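Local coordinates for protein probable oxidoreductase (PDB 4B7C) that probably acts as an NADP-dependent oxidoreductase of the medium-chain dehydrogenase/reductase family, although its substrate is not established, at residues B[131-136]-B[159-164]; B[167-172]-B[295-300]. All blocks are in the same frame, centred on the assembly; numbering follows the deposited sequence.

Contact 1: residues B[131-136]-B[159-164]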
loop_
_atom_site.group_PDB
_atom_site.type_symbol
_atom_site.label_atom_id
_atom_site.label_comp_id
_atom_site.label_asym_id
_atom_site.label_seq_id
_atom_site.Cartn_x
_atom_site.Cartn_y
_atom_site.Cartn_z
ATOM N N GLY B 131 -17.667 -18.124 -10.651
ATOM C CA GLY B 131 -18.126 -16.776 -10.940
ATOM C C GLY B 131 -17.153 -15.711 -10.432
ATOM O O GLY B 131 -15.971 -15.969 -10.222
ATOM N N MET B 132 -17.666 -14.508 -10.215
ATOM C CA MET B 132 -16.834 -13.356 -9.878
ATOM C C MET B 132 -16.185 -13.462 -8.504
ATOM O O MET B 132 -15.088 -12.970 -8.306
ATOM C CB MET B 132 -17.616 -12.040 -10.007
ATOM C CG MET B 132 -17.906 -11.621 -11.453
ATOM S SD MET B 132 -16.500 -11.621 -12.583
ATOM C CE MET B 132 -16.568 -13.275 -13.266
ATOM N N THR B 133 -16.852 -14.080 -7.536
ATOM C CA THR B 133 -16.242 -14.241 -6.207
ATOM C C THR B 133 -15.050 -15.180 -6.282
ATOM O O THR B 133 -13.977 -14.899 -5.745
ATOM C CB THR B 133 -17.244 -14.734 -5.145
ATOM O OG1 THR B 133 -17.832 -15.952 -5.576
ATOM C CG2 THR B 133 -18.334 -13.692 -4.905
ATOM N N GLY B 134 -15.237 -16.295 -6.977
ATOM C CA GLY B 134 -14.178 -17.292 -7.160
ATOM C C GLY B 134 -13.003 -16.765 -7.971
ATOM O O GLY B 134 -11.842 -16.995 -7.629
ATOM N N MET B 135 -13.306 -16.042 -9.044
ATOM C CA MET B 135 -12.252 -15.433 -9.873
ATOM C C MET B 135 -11.556 -14.264 -9.151
ATOM O O MET B 135 -10.383 -14.009 -9.371
ATOM C CB MET B 135 -12.799 -14.977 -11.219
ATOM C CG MET B 135 -13.158 -16.114 -12.177
ATOM S SD MET B 135 -11.833 -17.287 -12.497
ATOM C CE MET B 135 -11.895 -18.438 -11.113
ATOM N N THR B 136 -12.281 -13.564 -8.287
ATOM C CA THR B 136 -11.655 -12.545 -7.430
ATOM C C THR B 136 -10.582 -13.215 -6.562
ATOM O O THR B 136 -9.443 -12.774 -6.511
ATOM C CB THR B 136 -12.674 -11.823 -6.535
ATOM O OG1 THR B 136 -13.568 -11.084 -7.355
ATOM C CG2 THR B 136 -11.975 -10.840 -5.526
ATOM N N ALA B 159 -14.891 -16.838 5.827
ATOM C CA ALA B 159 -16.054 -17.711 5.617
ATOM C C ALA B 159 -16.914 -17.211 4.469
ATOM O O ALA B 159 -17.822 -17.900 4.025
ATOM C CB ALA B 159 -16.898 -17.813 6.879
ATOM N N GLY B 160 -16.640 -16.000 4.006
ATOM C CA GLY B 160 -17.339 -15.451 2.850
ATOM C C GLY B 160 -16.971 -16.153 1.557
ATOM O O GLY B 160 -16.062 -16.980 1.508
ATOM N N ALA B 161 -17.699 -15.818 0.502
ATOM C CA ALA B 161 -17.536 -16.456 -0.812
ATOM C C ALA B 161 -16.147 -16.276 -1.419
ATOM O O ALA B 161 -15.579 -17.191 -2.011
ATOM C CB ALA B 161 -18.571 -15.869 -1.757
ATOM N N VAL B 162 -15.600 -15.075 -1.291
ATOM C CA VAL B 162 -14.259 -14.798 -1.823
ATOM C C VAL B 162 -13.196 -15.450 -0.950
ATOM O O VAL B 162 -12.341 -16.203 -1.423
ATOM C CB VAL B 162 -13.989 -13.272 -1.902
ATOM C CG1 VAL B 162 -12.558 -13.004 -2.354
ATOM C CG2 VAL B 162 -14.996 -12.590 -2.816
ATOM N N GLY B 163 -13.259 -15.157 0.340
ATOM C CA GLY B 163 -12.244 -15.627 1.284
ATOM C C GLY B 163 -12.135 -17.133 1.409
ATOM O O GLY B 163 -11.033 -17.677 1.522
ATOM N N SER B 164 -13.279 -17.809 1.427
ATOM C CA SER B 164 -13.299 -19.275 1.584
ATOM C C SER B 164 -12.625 -19.956 0.412
ATOM O O SER B 164 -11.934 -20.963 0.575
ATOM C CB SER B 164 -14.729 -19.806 1.754
ATOM O OG SER B 164 -15.532 -19.483 0.642
HETATM O O HOH W 1 -16.609 -18.088 -4.353
#

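Contact 2: residues B[167-172]-B[295-300]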
loop_
_atom_site.group_PDB
_atom_site.type_symbol
_atom_site.label_atom_id
_atom_site.label_comp_id
_atom_site.label_asym_id
_atom_site.label_seq_id
_atom_site.Cartn_x
_atom_site.Cartn_y
_atom_site.Cartn_z
ATOM N N GLY B 167 -8.588 -19.059 0.575
ATOM C CA GLY B 167 -7.897 -19.903 1.558
ATOM C C GLY B 167 -7.617 -21.311 1.060
ATOM O O GLY B 167 -6.560 -21.871 1.318
ATOM N N GLN B 168 -8.560 -21.863 0.311
ATOM C CA GLN B 168 -8.401 -23.204 -0.254
ATOM C C GLN B 168 -7.353 -23.221 -1.349
ATOM O O GLN B 168 -6.533 -24.141 -1.441
ATOM C CB GLN B 168 -9.737 -23.733 -0.786
ATOM C CG GLN B 168 -10.772 -23.980 0.303
ATOM C CD GLN B 168 -12.094 -24.499 -0.241
ATOM O OE1 GLN B 168 -12.216 -25.675 -0.554
ATOM N NE2 GLN B 168 -13.091 -23.625 -0.342
ATOM N N ILE B 169 -7.357 -22.189 -2.184
ATOM C CA ILE B 169 -6.317 -22.058 -3.209
ATOM C C ILE B 169 -4.943 -21.977 -2.544
ATOM O O ILE B 169 -3.992 -22.633 -2.967
ATOM C CB ILE B 169 -6.539 -20.828 -4.114
ATOM C CG1 ILE B 169 -7.831 -20.983 -4.924
ATOM C CG2 ILE B 169 -5.374 -20.679 -5.089
ATOM C CD1 ILE B 169 -8.218 -19.748 -5.710
ATOM N N ALA B 170 -4.849 -21.161 -1.498
ATOM C CA ALA B 170 -3.598 -20.990 -0.753
ATOM C C ALA B 170 -3.090 -22.321 -0.181
ATOM O O ALA B 170 -1.892 -22.615 -0.241
ATOM C CB ALA B 170 -3.795 -19.979 0.365
ATOM N N ARG B 171 -4.012 -23.127 0.344
ATOM C CA ARG B 171 -3.675 -24.478 0.843
ATOM C C ARG B 171 -3.069 -25.314 -0.272
ATOM O O ARG B 171 -2.046 -25.972 -0.089
ATOM C CB ARG B 171 -4.912 -25.191 1.428
ATOM C CG ARG B 171 -4.673 -26.664 1.799
ATOM C CD ARG B 171 -5.883 -27.360 2.428
ATOM N NE ARG B 171 -7.130 -27.071 1.721
ATOM C CZ ARG B 171 -7.515 -27.646 0.583
ATOM N NH1 ARG B 171 -6.761 -28.572 -0.008
ATOM N NH2 ARG B 171 -8.670 -27.293 0.029
ATOM N N LEU B 172 -3.690 -25.258 -1.446
ATOM C CA LEU B 172 -3.212 -26.009 -2.612
ATOM C C LEU B 172 -1.822 -25.587 -3.077
ATOM O O LEU B 172 -1.122 -26.366 -3.717
ATOM C CB LEU B 172 -4.188 -25.879 -3.781
ATOM C CG LEU B 172 -5.539 -26.552 -3.562
ATOM C CD1 LEU B 172 -6.477 -26.247 -4.726
ATOM C CD2 LEU B 172 -5.326 -28.052 -3.396
ATOM N N ALA B 295 -12.300 -25.220 -12.270
ATOM C CA ALA B 295 -13.181 -26.362 -12.572
ATOM C C ALA B 295 -12.517 -27.712 -12.265
ATOM O O ALA B 295 -13.160 -28.613 -11.740
ATOM C CB ALA B 295 -13.646 -26.322 -14.030
ATOM N N THR B 296 -11.237 -27.849 -12.588
ATOM C CA THR B 296 -10.515 -29.099 -12.313
ATOM C C THR B 296 -10.297 -29.295 -10.802
ATOM O O THR B 296 -10.403 -30.408 -10.292
ATOM C CB THR B 296 -9.171 -29.183 -13.062
ATOM O OG1 THR B 296 -8.253 -28.231 -12.522
ATOM C CG2 THR B 296 -9.370 -28.902 -14.538
ATOM N N TRP B 297 -9.996 -28.217 -10.088
ATOM C CA TRP B 297 -9.842 -28.295 -8.629
ATOM C C TRP B 297 -11.122 -28.759 -7.994
ATOM O O TRP B 297 -11.118 -29.611 -7.105
ATOM C CB TRP B 297 -9.432 -26.951 -8.026
ATOM C CG TRP B 297 -7.972 -26.584 -8.227
ATOM C CD1 TRP B 297 -6.885 -27.438 -8.401
ATOM C CD2 TRP B 297 -7.395 -25.241 -8.237
ATOM N NE1 TRP B 297 -5.714 -26.738 -8.537
ATOM C CE2 TRP B 297 -5.946 -25.418 -8.441
ATOM C CE3 TRP B 297 -7.914 -23.958 -8.117
ATOM C CZ2 TRP B 297 -5.080 -24.345 -8.520
ATOM C CZ3 TRP B 297 -7.024 -22.887 -8.195
ATOM C CH2 TRP B 297 -5.643 -23.076 -8.390
ATOM N N LEU B 298 -12.236 -28.207 -8.463
ATOM C CA LEU B 298 -13.555 -28.620 -7.989
ATOM C C LEU B 298 -13.832 -30.096 -8.303
ATOM O O LEU B 298 -14.245 -30.854 -7.429
ATOM C CB LEU B 298 -14.652 -27.748 -8.600
ATOM C CG LEU B 298 -14.721 -26.307 -8.109
ATOM C CD1 LEU B 298 -15.472 -25.494 -9.149
ATOM C CD2 LEU B 298 -15.409 -26.229 -6.754
ATOM N N ALA B 299 -13.601 -30.480 -9.554
ATOM C CA ALA B 299 -13.859 -31.850 -10.037
ATOM C C ALA B 299 -13.048 -32.888 -9.266
ATOM O O ALA B 299 -13.543 -33.971 -8.967
ATOM C CB ALA B 299 -13.548 -31.963 -11.524
ATOM N N GLU B 300 -11.809 -32.531 -8.941
ATOM C CA GLU B 300 -10.896 -33.418 -8.215
ATOM C C GLU B 300 -11.152 -33.432 -6.701
ATOM O O GLU B 300 -10.545 -34.210 -5.978
ATOM C CB GLU B 300 -9.442 -33.028 -8.488
ATOM C CG GLU B 300 -8.994 -33.321 -9.912
ATOM C CD GLU B 300 -7.621 -32.754 -10.241
ATOM O OE1 GLU B 300 -6.965 -32.225 -9.330
ATOM O OE2 GLU B 300 -7.188 -32.842 -11.409
#

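Contact 1: residues B[131-136]-B[159-164]
T133 and V162 bring the first turns of helices 132-145 and 161-172 together, their CA atoms 4.8 Å apart, with no direct hydrogen bond across the interface. T133 meets both neighbours on the other helix. Its CB lies 3.8 Å from A161 CB and 3.9 Å from V162 CG2, while its methyl CG2 also rests against A161 CB. V162 puts CG1 anti to the backbone N (chi1 176°), which carries that methyl on to the next turn, where T136 CG2 meets V162 CG1 at 3.9 Å. Both valine methyls also come up to the backbone T133 O from the same side, CG2 the nearer. One water supplies the polar link, lying 2.7 Å from T133 OG1 and donating to A161 O at 2.7 Å; T133 OG1 has a weak further bond to S128 O. The second helix opens the Rossmann fold: G160, just before the helix, and G163, in its first turn, belong to the glycine-rich motif that follows strand 152-155, the first of the parallel sheet, and that in this family usually approaches the dinucleotide pyrophosphate. Both helices secure a hydroxyl to their own backbone. T136 OG1 donates to M132 O at 2.6 Å with a C=O...donor angle of 151°, and T136 N reaches the same oxygen from the opposite face of the carbonyl plane; this bond helps hold the rotamer in which CG2 faces the valine. S164 OG and S164 N grip G160 O in the same two-faced way. K331 of strand 331-335 touches both T133 and A161.

Contact 2: residues B[167-172]-B[295-300]
This is buried apolar packing between the C-terminal ends of helices 161-172 and 287-299, with L172 and I169 of the first helix set against the indole of W297 on the second. The backbones stand well apart, I169 CA and W297 CA being 9.0 Å from each other, and the tryptophan side chain spans the gap. L172 CD1 sits squarely over one face of the five-membered ring, 3.7 Å from its centroid and 4° off the normal, a well-centred CH-pi contact. The leucine reaches this spot because CD1 is anti to CA (chi2 175°), stretching the side chain out past the indole, which runs in the opposite direction. I169 crosses W297 at about a right angle and meets the six-membered ring obliquely: its CG1 is 3.9 Å from W297 CZ3, and its CG2 4.1 Å from W297 CH2. The isoleucine also touches Y138, L141 and L142 of helix 132-145, so it is shared among three helices. Polar bonds border this apolar patch. Q168 OE1 accepts from Q304 N and R171 NH2 donates to K302 O, tying helix 161-172 to the chain that follows helix 287-299, while W297 is linked to L303 through the backbone. A170 and R171 lean on V177 in the next strand. In chain order helix 161-172 connects the parallel strands 152-155 and 176-181 as the first beta-alpha-beta crossover of a Rossmann fold, with further helices packed against it in the layered alpha/beta architecture of a medium-chain dehydrogenase/reductase.

Overall arrangement
Helix 161-172 carries both contacts, contact 1 at its N-terminal end and contact 2 at its C-terminal end, with centres about 12 Å apart. Contact 1, centred about 5 Å from the centre of the chain, is nevertheless a surface contact, its touching residues all partly exposed; contact 2, about 17 Å out, is a buried one. The chemistry differs too: small side chains, close backbones and a bridging water beside the glycine-rich turn, against a large indole filling a wider gap by purely apolar packing. Helix 132-145 joins the two places, meeting helix 161-172 at contact 1 and I169 farther along, while M135 packs on L291 and M294 of helix 287-299.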